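PDB 1TZ7: 4-alpha-glucanotransferase from Aquifex aeolicus, which belongs to the amylomaltase (disproportionating enzyme) family of 4-alpha-glucanotransferases, built on a barrel of eight parallel strands with added helices. Local coordinates for residues Ala131-Leu145 and Gly193-Phe206. Sequence-based numbering, arbitrary orientation.
Sequences AFKNFRRFELLEDFL and GRFYFHVFVQFVFF
Phe132 lays one ring face over the backbone of Phe197, whose CA stands 3.7 Å from the centroid of the Phe132 ring. The Phe197 ring turns its edge to that same ring in an offset edge-to-face pair. Phe200 has the backbone of Phe132 over one face and Val204 over the other. Phe135 has Phe200 CE1 over one face and the backbone N of Arg137 over the opposite one. These four phenylalanines form an aromatic cluster. Helices 117-133 and 138-147, joined by the short turn 134-137, both pack on helix 192-218, away from the barrel strands. The axes of helix 138-145 and helix 193-206 cross at 79° and come within 10.1 Å.

A second aromatic cluster, Phe144, Phe203 and Phe206, lies at this crossing. Phe144 is a knob among Val199, Gln202, Phe203 and Phe206. With CG anti to the backbone N (chi1 -176°), its ring reaches helix 193-206, where Phe203 CA lies over one face. It takes the edge of Phe203 on a face while turning its own edge to Phe206. His148 meets both Phe144 and Phe206. Leu141 is the other knob; its CD1 lies over the Phe203 face and its CD2 packs 3.5 Å from Val199 CG2. Leu145 CD1 touches Tyr196 CE1. Near the start of helix 192-218, Tyr196 OH donates to the syn lone pair of Glu142 OE1 at 2.9 Å, the carboxylate plane standing 77° from the ring.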
ATOM      1  N   ALA A 131      -2.490 -25.341  11.375  1.00 34.39           N
ATOM      2  CA  ALA A 131      -3.819 -25.337  10.765  1.00 38.51           C
ATOM      3  C   ALA A 131      -3.831 -26.148   9.472  1.00 37.79           C
ATOM      4  O   ALA A 131      -4.809 -26.825   9.164  1.00 38.31           O
ATOM      5  CB  ALA A 131      -4.270 -23.903  10.491  1.00 36.02           C
ATOM      6  N   PHE A 132      -2.732 -26.075   8.726  1.00 37.12           N
ATOM      7  CA  PHE A 132      -2.611 -26.792   7.461  1.00 40.52           C
ATOM      8  C   PHE A 132      -2.601 -28.312   7.677  1.00 42.82           C
ATOM      9  O   PHE A 132      -3.072 -29.065   6.828  1.00 45.14           O
ATOM     10  CB  PHE A 132      -1.336 -26.363   6.732  1.00 37.72           C
ATOM     11  CG  PHE A 132      -1.159 -27.012   5.390  1.00 44.03           C
ATOM     12  CD1 PHE A 132      -2.077 -26.796   4.373  1.00 39.82           C
ATOM     13  CD2 PHE A 132      -0.071 -27.844   5.141  1.00 39.87           C
ATOM     14  CE1 PHE A 132      -1.915 -27.393   3.137  1.00 38.47           C
ATOM     15  CE2 PHE A 132       0.092 -28.441   3.907  1.00 38.54           C
ATOM     16  CZ  PHE A 132      -0.830 -28.216   2.904  1.00 49.62           C
ATOM     17  N   LYS A 133      -2.059 -28.750   8.817  1.00 46.14           N
ATOM     18  CA  LYS A 133      -2.038 -30.179   9.168  1.00 48.82           C
ATOM     19  C   LYS A 133      -3.449 -30.701   9.427  1.00 48.76           C
ATOM     20  O   LYS A 133      -3.803 -31.796   8.990  1.00 48.64           O
ATOM     21  CB  LYS A 133      -1.172 -30.417  10.409  1.00 50.17           C
ATOM     22  CG  LYS A 133       0.302 -30.101  10.213  1.00 53.22           C
ATOM     23  CD  LYS A 133       1.165 -30.743  11.306  1.00 65.95           C
ATOM     24  CE  LYS A 133       2.531 -31.144  10.777  1.00 65.46           C
ATOM     25  NZ  LYS A 133       3.398 -29.961  10.520  1.00 59.79           N
ATOM     26  N   ASN A 134      -4.250 -29.909  10.140  1.00 50.25           N
ATOM     27  CA  ASN A 134      -5.619 -30.300  10.485  1.00 52.27           C
ATOM     28  C   ASN A 134      -6.611 -29.901   9.393  1.00 51.78           C
ATOM     29  O   ASN A 134      -7.786 -29.656   9.668  1.00 53.24           O
ATOM     30  CB  ASN A 134      -6.029 -29.663  11.813  1.00 52.85           C
ATOM     31  CG  ASN A 134      -5.133 -30.075  12.956  1.00 52.21           C
ATOM     32  OD1 ASN A 134      -4.405 -29.258  13.517  1.00 51.64           O
ATOM     33  ND2 ASN A 134      -5.179 -31.351  13.310  1.00 52.65           N
ATOM     34  N   PHE A 135      -6.129 -29.842   8.156  1.00 54.59           N
ATOM     35  CA  PHE A 135      -6.926 -29.368   7.036  1.00 55.34           C
ATOM     36  C   PHE A 135      -6.896 -30.403   5.904  1.00 54.50           C
ATOM     37  O   PHE A 135      -5.990 -31.238   5.831  1.00 53.68           O
ATOM     38  CB  PHE A 135      -6.407 -28.006   6.563  1.00 54.69           C
ATOM     39  CG  PHE A 135      -7.260 -27.357   5.505  1.00 53.30           C
ATOM     40  CD1 PHE A 135      -8.429 -26.678   5.847  1.00 51.18           C
ATOM     41  CD2 PHE A 135      -6.889 -27.413   4.168  1.00 37.48           C
ATOM     42  CE1 PHE A 135      -9.212 -26.075   4.867  1.00 44.69           C
ATOM     43  CE2 PHE A 135      -7.669 -26.812   3.189  1.00 48.15           C
ATOM     44  CZ  PHE A 135      -8.828 -26.143   3.539  1.00 43.92           C
ATOM     45  N   ARG A 136      -7.874 -30.318   5.017  1.00 56.42           N
ATOM     46  CA  ARG A 136      -8.930 -31.315   4.953  1.00 62.96           C
ATOM     47  C   ARG A 136      -9.777 -31.107   3.704  1.00 60.98           C
ATOM     48  O   ARG A 136     -10.011 -32.039   2.935  1.00 61.08           O
ATOM     49  CB  ARG A 136      -9.823 -31.187   6.199  1.00 64.14           C
ATOM     50  CG  ARG A 136      -9.610 -32.272   7.251  1.00 67.34           C
ATOM     51  CD  ARG A 136      -9.856 -31.798   8.690  1.00 72.38           C
ATOM     52  NE  ARG A 136     -10.719 -32.712   9.442  1.00 76.80           N
ATOM     53  CZ  ARG A 136     -11.253 -32.435  10.635  1.00 77.66           C
ATOM     54  NH1 ARG A 136     -12.025 -33.331  11.241  1.00 69.04           N
ATOM     55  NH2 ARG A 136     -11.014 -31.264  11.225  1.00 74.98           N
ATOM     56  N   ARG A 137     -10.235 -29.873   3.515  1.00 59.38           N
ATOM     57  CA  ARG A 137     -11.094 -29.525   2.394  1.00 59.29           C
ATOM     58  C   ARG A 137     -10.258 -28.990   1.226  1.00 57.04           C
ATOM     59  O   ARG A 137     -10.292 -27.797   0.919  1.00 58.39           O
ATOM     60  CB  ARG A 137     -12.120 -28.476   2.836  1.00 60.42           C
ATOM     61  CG  ARG A 137     -13.277 -28.279   1.867  1.00 67.21           C
ATOM     62  CD  ARG A 137     -14.665 -28.295   2.528  1.00 71.91           C
ATOM     63  NE  ARG A 137     -14.698 -27.531   3.785  1.00 77.06           N
ATOM     64  CZ  ARG A 137     -14.684 -28.078   5.011  1.00 79.96           C
ATOM     65  NH1 ARG A 137     -14.717 -27.296   6.085  1.00 77.58           N
ATOM     66  NH2 ARG A 137     -14.635 -29.402   5.162  1.00 81.65           N
ATOM     67  N   PHE A 138      -9.511 -29.885   0.579  1.00 57.59           N
ATOM     68  CA  PHE A 138      -8.545 -29.491  -0.455  1.00 58.51           C
ATOM     69  C   PHE A 138      -9.234 -29.146  -1.776  1.00 57.23           C
ATOM     70  O   PHE A 138      -8.635 -28.518  -2.647  1.00 54.69           O
ATOM     71  CB  PHE A 138      -7.523 -30.611  -0.686  1.00 59.23           C
ATOM     72  CG  PHE A 138      -6.430 -30.654   0.341  1.00 58.93           C
ATOM     73  CD1 PHE A 138      -5.241 -29.959   0.142  1.00 67.33           C
ATOM     74  CD2 PHE A 138      -6.586 -31.389   1.509  1.00 61.93           C
ATOM     75  CE1 PHE A 138      -4.229 -29.998   1.092  1.00 69.79           C
ATOM     76  CE2 PHE A 138      -5.576 -31.430   2.460  1.00 67.03           C
ATOM     77  CZ  PHE A 138      -4.398 -30.734   2.251  1.00 70.32           C
ATOM     78  N   GLU A 139     -10.485 -29.570  -1.920  1.00 57.50           N
ATOM     79  CA  GLU A 139     -11.287 -29.221  -3.094  1.00 57.27           C
ATOM     80  C   GLU A 139     -11.537 -27.707  -3.174  1.00 55.27           C
ATOM     81  O   GLU A 139     -11.585 -27.137  -4.264  1.00 51.19           O
ATOM     82  CB  GLU A 139     -12.624 -29.977  -3.077  1.00 57.09           C
ATOM     83  CG  GLU A 139     -13.476 -29.723  -1.831  1.00 58.57           C
ATOM     84  CD  GLU A 139     -14.382 -30.900  -1.485  1.00 70.91           C
ATOM     85  OE1 GLU A 139     -14.590 -31.779  -2.356  1.00 70.57           O
ATOM     86  OE2 GLU A 139     -14.885 -30.946  -0.341  1.00 75.79           O
ATOM     87  N   LEU A 140     -11.695 -27.069  -2.015  1.00 53.32           N
ATOM     88  CA  LEU A 140     -11.868 -25.612  -1.955  1.00 52.90           C
ATOM     89  C   LEU A 140     -10.582 -24.878  -2.309  1.00 49.07           C
ATOM     90  O   LEU A 140     -10.619 -23.747  -2.796  1.00 48.19           O
ATOM     91  CB  LEU A 140     -12.378 -25.177  -0.563  1.00 54.00           C
ATOM     92  CG  LEU A 140     -13.881 -24.885  -0.648  1.00 58.65           C
ATOM     93  CD1 LEU A 140     -14.720 -25.417   0.485  1.00 62.83           C
ATOM     94  CD2 LEU A 140     -14.226 -23.458  -1.052  1.00 75.88           C
ATOM     95  N   LEU A 141      -9.451 -25.529  -2.070  1.00 45.35           N
ATOM     96  CA  LEU A 141      -8.153 -24.987  -2.458  1.00 44.33           C
ATOM     97  C   LEU A 141      -7.966 -25.024  -3.979  1.00 45.23           C
ATOM     98  O   LEU A 141      -7.308 -24.157  -4.548  1.00 36.73           O
ATOM     99  CB  LEU A 141      -7.022 -25.772  -1.774  1.00 42.70           C
ATOM    100  CG  LEU A 141      -6.156 -24.983  -0.791  1.00 53.23           C
ATOM    101  CD1 LEU A 141      -7.000 -24.393   0.338  1.00 50.20           C
ATOM    102  CD2 LEU A 141      -5.054 -25.869  -0.231  1.00 32.97           C
ATOM    103  N   GLU A 142      -8.553 -26.030  -4.626  1.00 43.65           N
ATOM    104  CA  GLU A 142      -8.385 -26.219  -6.073  1.00 45.32           C
ATOM    105  C   GLU A 142      -9.175 -25.172  -6.867  1.00 38.59           C
ATOM    106  O   GLU A 142      -8.723 -24.702  -7.909  1.00 33.19           O
ATOM    107  CB  GLU A 142      -8.822 -27.634  -6.485  1.00 50.61           C
ATOM    108  CG  GLU A 142      -7.885 -28.308  -7.479  1.00 61.98           C
ATOM    109  CD  GLU A 142      -6.505 -28.576  -6.897  1.00 60.19           C
ATOM    110  OE1 GLU A 142      -5.513 -28.059  -7.454  1.00 47.70           O
ATOM    111  OE2 GLU A 142      -6.416 -29.301  -5.883  1.00 63.67           O
ATOM    112  N   ASP A 143     -10.354 -24.812  -6.364  1.00 38.24           N
ATOM    113  CA  ASP A 143     -11.160 -23.747  -6.972  1.00 45.40           C
ATOM    114  C   ASP A 143     -10.473 -22.395  -6.810  1.00 44.30           C
ATOM    115  O   ASP A 143     -10.506 -21.558  -7.711  1.00 38.10           O
ATOM    116  CB  ASP A 143     -12.555 -23.699  -6.334  1.00 48.40           C
ATOM    117  CG  ASP A 143     -13.418 -24.896  -6.719  1.00 59.72           C
ATOM    118  OD1 ASP A 143     -12.854 -25.970  -7.021  1.00 63.91           O
ATOM    119  OD2 ASP A 143     -14.666 -24.851  -6.748  1.00 72.32           O
ATOM    120  N   PHE A 144      -9.854 -22.191  -5.650  1.00 39.69           N
ATOM    121  CA  PHE A 144      -9.112 -20.966  -5.375  1.00 32.42           C
ATOM    122  C   PHE A 144      -7.932 -20.828  -6.333  1.00 27.79           C
ATOM    123  O   PHE A 144      -7.679 -19.753  -6.865  1.00 28.84           O
ATOM    124  CB  PHE A 144      -8.618 -20.966  -3.924  1.00 32.90           C
ATOM    125  CG  PHE A 144      -7.932 -19.696  -3.516  1.00 28.76           C
ATOM    126  CD1 PHE A 144      -8.667 -18.543  -3.259  1.00 33.61           C
ATOM    127  CD2 PHE A 144      -6.548 -19.650  -3.382  1.00 30.61           C
ATOM    128  CE1 PHE A 144      -8.032 -17.370  -2.880  1.00 39.41           C
ATOM    129  CE2 PHE A 144      -5.911 -18.476  -3.002  1.00 27.23           C
ATOM    130  CZ  PHE A 144      -6.654 -17.339  -2.753  1.00 32.18           C
ATOM    131  N   LEU A 145      -7.224 -21.930  -6.553  1.00 26.00           N
ATOM    132  CA  LEU A 145      -6.047 -21.937  -7.428  1.00 37.24           C
ATOM    133  C   LEU A 145      -6.414 -21.572  -8.863  1.00 37.14           C
ATOM    134  O   LEU A 145      -5.666 -20.869  -9.541  1.00 30.44           O
ATOM    135  CB  LEU A 145      -5.372 -23.316  -7.408  1.00 36.78           C
ATOM    136  CG  LEU A 145      -4.100 -23.427  -6.567  1.00 47.63           C
ATOM    137  CD1 LEU A 145      -3.722 -24.887  -6.374  1.00 54.93           C
ATOM    138  CD2 LEU A 145      -2.956 -22.654  -7.210  1.00 45.15           C
ATOM    139  N   GLY A 193       3.682 -30.933  -1.262  1.00 26.09           N
ATOM    140  CA  GLY A 193       3.102 -30.623   0.032  1.00 30.12           C
ATOM    141  C   GLY A 193       3.384 -29.196   0.461  1.00 30.49           C
ATOM    142  O   GLY A 193       2.523 -28.528   1.029  1.00 30.99           O
ATOM    143  N   ARG A 194       4.598 -28.731   0.189  1.00 28.87           N
ATOM    144  CA  ARG A 194       5.002 -27.370   0.539  1.00 32.07           C
ATOM    145  C   ARG A 194       4.317 -26.349  -0.373  1.00 30.46           C
ATOM    146  O   ARG A 194       3.952 -25.255   0.064  1.00 25.25           O
ATOM    147  CB  ARG A 194       6.522 -27.225   0.429  1.00 33.50           C
ATOM    148  CG  ARG A 194       7.292 -27.958   1.511  1.00 34.29           C
ATOM    149  CD  ARG A 194       7.397 -27.193   2.813  1.00 43.77           C
ATOM    150  NE  ARG A 194       6.249 -27.433   3.687  1.00 45.15           N
ATOM    151  CZ  ARG A 194       5.713 -26.520   4.501  1.00 34.33           C
ATOM    152  NH1 ARG A 194       6.216 -25.287   4.559  1.00 22.08           N
ATOM    153  NH2 ARG A 194       4.670 -26.839   5.257  1.00 44.49           N
ATOM    154  N   PHE A 195       4.150 -26.716  -1.639  1.00 25.16           N
ATOM    155  CA  PHE A 195       3.442 -25.879  -2.600  1.00 28.84           C
ATOM    156  C   PHE A 195       2.044 -25.566  -2.085  1.00 30.95           C
ATOM    157  O   PHE A 195       1.619 -24.414  -2.080  1.00 21.66           O
ATOM    158  CB  PHE A 195       3.367 -26.588  -3.966  1.00 30.34           C
ATOM    159  CG  PHE A 195       2.377 -25.972  -4.926  1.00 27.17           C
ATOM    160  CD1 PHE A 195       2.727 -24.869  -5.697  1.00 26.76           C
ATOM    161  CD2 PHE A 195       1.101 -26.507  -5.069  1.00 32.50           C
ATOM    162  CE1 PHE A 195       1.820 -24.310  -6.584  1.00 32.20           C
ATOM    163  CE2 PHE A 195       0.192 -25.948  -5.956  1.00 39.10           C
ATOM    164  CZ  PHE A 195       0.552 -24.851  -6.710  1.00 29.59           C
ATOM    165  N   TYR A 196       1.342 -26.599  -1.632  1.00 25.55           N
ATOM    166  CA  TYR A 196      -0.057 -26.463  -1.254  1.00 30.67           C
ATOM    167  C   TYR A 196      -0.227 -25.769   0.103  1.00 31.65           C
ATOM    168  O   TYR A 196      -1.291 -25.223   0.392  1.00 31.56           O
ATOM    169  CB  TYR A 196      -0.744 -27.832  -1.239  1.00 34.14           C
ATOM    170  CG  TYR A 196      -1.381 -28.198  -2.562  1.00 29.53           C
ATOM    171  CD1 TYR A 196      -2.526 -27.546  -3.008  1.00 41.40           C
ATOM    172  CD2 TYR A 196      -0.835 -29.187  -3.370  1.00 44.25           C
ATOM    173  CE1 TYR A 196      -3.115 -27.873  -4.223  1.00 47.74           C
ATOM    174  CE2 TYR A 196      -1.416 -29.524  -4.588  1.00 50.51           C
ATOM    175  CZ  TYR A 196      -2.556 -28.862  -5.007  1.00 53.31           C
ATOM    176  OH  TYR A 196      -3.135 -29.187  -6.209  1.00 57.96           O
ATOM    177  N   PHE A 197       0.819 -25.791   0.931  1.00 28.90           N
ATOM    178  CA  PHE A 197       0.812 -25.013   2.171  1.00 25.44           C
ATOM    179  C   PHE A 197       0.752 -23.529   1.850  1.00 24.21           C
ATOM    180  O   PHE A 197       0.059 -22.774   2.517  1.00 19.16           O
ATOM    181  CB  PHE A 197       2.055 -25.307   3.025  1.00 29.23           C
ATOM    182  CG  PHE A 197       2.297 -24.283   4.116  1.00 27.41           C
ATOM    183  CD1 PHE A 197       1.553 -24.312   5.293  1.00 22.54           C
ATOM    184  CD2 PHE A 197       3.253 -23.284   3.955  1.00 31.70           C
ATOM    185  CE1 PHE A 197       1.767 -23.364   6.299  1.00 26.97           C
ATOM    186  CE2 PHE A 197       3.468 -22.334   4.958  1.00 32.31           C
ATOM    187  CZ  PHE A 197       2.723 -22.379   6.128  1.00 26.90           C
ATOM    188  N   HIS A 198       1.486 -23.120   0.824  1.00 25.90           N
ATOM    189  CA  HIS A 198       1.589 -21.711   0.476  1.00 27.70           C
ATOM    190  C   HIS A 198       0.358 -21.194  -0.250  1.00 24.21           C
ATOM    191  O   HIS A 198       0.018 -20.021  -0.131  1.00 21.71           O
ATOM    192  CB  HIS A 198       2.857 -21.457  -0.328  1.00 27.16           C
ATOM    193  CG  HIS A 198       4.095 -21.576   0.490  1.00 35.44           C
ATOM    194  ND1 HIS A 198       4.326 -20.789   1.596  1.00 37.33           N
ATOM    195  CD2 HIS A 198       5.150 -22.420   0.400  1.00 41.38           C
ATOM    196  CE1 HIS A 198       5.479 -21.126   2.140  1.00 47.74           C
ATOM    197  NE2 HIS A 198       6.000 -22.114   1.434  1.00 36.34           N
ATOM    198  N   VAL A 199      -0.329 -22.065  -0.988  1.00 25.97           N
ATOM    199  CA  VAL A 199      -1.629 -21.683  -1.556  1.00 32.51           C
ATOM    200  C   VAL A 199      -2.685 -21.620  -0.447  1.00 19.06           C
ATOM    201  O   VAL A 199      -3.546 -20.758  -0.460  1.00 21.97           O
ATOM    202  CB  VAL A 199      -2.113 -22.648  -2.727  1.00 33.69           C
ATOM    203  CG1 VAL A 199      -0.933 -23.244  -3.474  1.00 24.42           C
ATOM    204  CG2 VAL A 199      -3.027 -23.727  -2.203  1.00 38.25           C
ATOM    205  N   PHE A 200      -2.585 -22.536   0.520  1.00 19.86           N
ATOM    206  CA  PHE A 200      -3.485 -22.545   1.683  1.00 19.15           C
ATOM    207  C   PHE A 200      -3.384 -21.241   2.471  1.00 27.31           C
ATOM    208  O   PHE A 200      -4.391 -20.699   2.908  1.00 25.56           O
ATOM    209  CB  PHE A 200      -3.166 -23.736   2.603  1.00 27.37           C
ATOM    210  CG  PHE A 200      -3.775 -23.625   3.982  1.00 25.67           C
ATOM    211  CD1 PHE A 200      -5.113 -23.929   4.193  1.00 31.93           C
ATOM    212  CD2 PHE A 200      -3.005 -23.213   5.068  1.00 28.10           C
ATOM    213  CE1 PHE A 200      -5.675 -23.826   5.463  1.00 22.02           C
ATOM    214  CE2 PHE A 200      -3.563 -23.109   6.336  1.00 27.45           C
ATOM    215  CZ  PHE A 200      -4.898 -23.416   6.531  1.00 21.59           C
ATOM    216  N   VAL A 201      -2.163 -20.744   2.648  1.00 25.06           N
ATOM    217  CA  VAL A 201      -1.946 -19.479   3.353  1.00 23.53           C
ATOM    218  C   VAL A 201      -2.604 -18.318   2.591  1.00 24.85           C
ATOM    219  O   VAL A 201      -3.251 -17.461   3.187  1.00 17.85           O
ATOM    220  CB  VAL A 201      -0.422 -19.184   3.547  1.00 23.81           C
ATOM    221  CG1 VAL A 201      -0.200 -17.747   4.006  1.00 27.26           C
ATOM    222  CG2 VAL A 201       0.180 -20.157   4.545  1.00 25.64           C
ATOM    223  N   GLN A 202      -2.438 -18.309   1.273  1.00 22.53           N
ATOM    224  CA  GLN A 202      -3.057 -17.291   0.428  1.00 26.08           C
ATOM    225  C   GLN A 202      -4.579 -17.430   0.419  1.00 21.89           C
ATOM    226  O   GLN A 202      -5.297 -16.440   0.427  1.00 24.01           O
ATOM    227  CB  GLN A 202      -2.514 -17.385  -0.996  1.00 23.87           C
ATOM    228  CG  GLN A 202      -1.070 -16.939  -1.130  1.00 26.66           C
ATOM    229  CD  GLN A 202      -0.838 -15.568  -0.551  1.00 26.63           C
ATOM    230  OE1 GLN A 202      -1.449 -14.603  -0.985  1.00 25.02           O
ATOM    231  NE2 GLN A 202       0.038 -15.480   0.439  1.00 23.60           N
ATOM    232  N   PHE A 203      -5.056 -18.667   0.399  1.00 20.96           N
ATOM    233  CA  PHE A 203      -6.488 -18.957   0.498  1.00 21.66           C
ATOM    234  C   PHE A 203      -7.080 -18.314   1.761  1.00 27.06           C
ATOM    235  O   PHE A 203      -8.072 -17.585   1.695  1.00 25.33           O
ATOM    236  CB  PHE A 203      -6.706 -20.474   0.520  1.00 22.10           C
ATOM    237  CG  PHE A 203      -8.131 -20.889   0.803  1.00 31.43           C
ATOM    238  CD1 PHE A 203      -8.485 -21.411   2.045  1.00 36.68           C
ATOM    239  CD2 PHE A 203      -9.110 -20.778  -0.173  1.00 39.30           C
ATOM    240  CE1 PHE A 203      -9.796 -21.806   2.306  1.00 34.20           C
ATOM    241  CE2 PHE A 203     -10.426 -21.172   0.088  1.00 37.05           C
ATOM    242  CZ  PHE A 203     -10.762 -21.682   1.326  1.00 34.13           C
ATOM    243  N   VAL A 204      -6.456 -18.581   2.903  1.00 24.81           N
ATOM    244  CA  VAL A 204      -6.932 -18.052   4.176  1.00 22.74           C
ATOM    245  C   VAL A 204      -6.974 -16.528   4.151  1.00 22.89           C
ATOM    246  O   VAL A 204      -7.923 -15.925   4.639  1.00 22.17           O
ATOM    247  CB  VAL A 204      -6.039 -18.516   5.358  1.00 29.29           C
ATOM    248  CG1 VAL A 204      -6.425 -17.783   6.648  1.00 29.02           C
ATOM    249  CG2 VAL A 204      -6.150 -20.026   5.550  1.00 31.07           C
ATOM    250  N   PHE A 205      -5.942 -15.911   3.575  1.00 25.94           N
ATOM    251  CA  PHE A 205      -5.849 -14.453   3.549  1.00 26.64           C
ATOM    252  C   PHE A 205      -6.961 -13.848   2.700  1.00 30.08           C
ATOM    253  O   PHE A 205      -7.641 -12.918   3.126  1.00 25.30           O
ATOM    254  CB  PHE A 205      -4.490 -13.996   3.008  1.00 22.04           C
ATOM    255  CG  PHE A 205      -4.380 -12.500   2.850  1.00 21.38           C
ATOM    256  CD1 PHE A 205      -3.807 -11.722   3.850  1.00 19.75           C
ATOM    257  CD2 PHE A 205      -4.870 -11.869   1.710  1.00 24.42           C
ATOM    258  CE1 PHE A 205      -3.715 -10.344   3.713  1.00 30.74           C
ATOM    259  CE2 PHE A 205      -4.780 -10.495   1.570  1.00 25.99           C
ATOM    260  CZ  PHE A 205      -4.199  -9.731   2.574  1.00 31.94           C
ATOM    261  N   PHE A 206      -7.128 -14.378   1.492  1.00 25.66           N
ATOM    262  CA  PHE A 206      -8.011 -13.779   0.506  1.00 26.08           C
ATOM    263  C   PHE A 206      -9.480 -14.005   0.868  1.00 21.92           C
ATOM    264  O   PHE A 206     -10.335 -13.188   0.545  1.00 24.57           O
ATOM    265  CB  PHE A 206      -7.710 -14.339  -0.893  1.00 25.92           C
ATOM    266  CG  PHE A 206      -6.643 -13.571  -1.639  1.00 34.00           C
ATOM    267  CD1 PHE A 206      -5.291 -13.814  -1.398  1.00 25.36           C
ATOM    268  CD2 PHE A 206      -6.989 -12.605  -2.574  1.00 31.85           C
ATOM    269  CE1 PHE A 206      -4.308 -13.105  -2.082  1.00 29.35           C
ATOM    270  CE2 PHE A 206      -6.008 -11.898  -3.259  1.00 48.08           C
ATOM    271  CZ  PHE A 206      -4.667 -12.149  -3.009  1.00 32.11           C
TER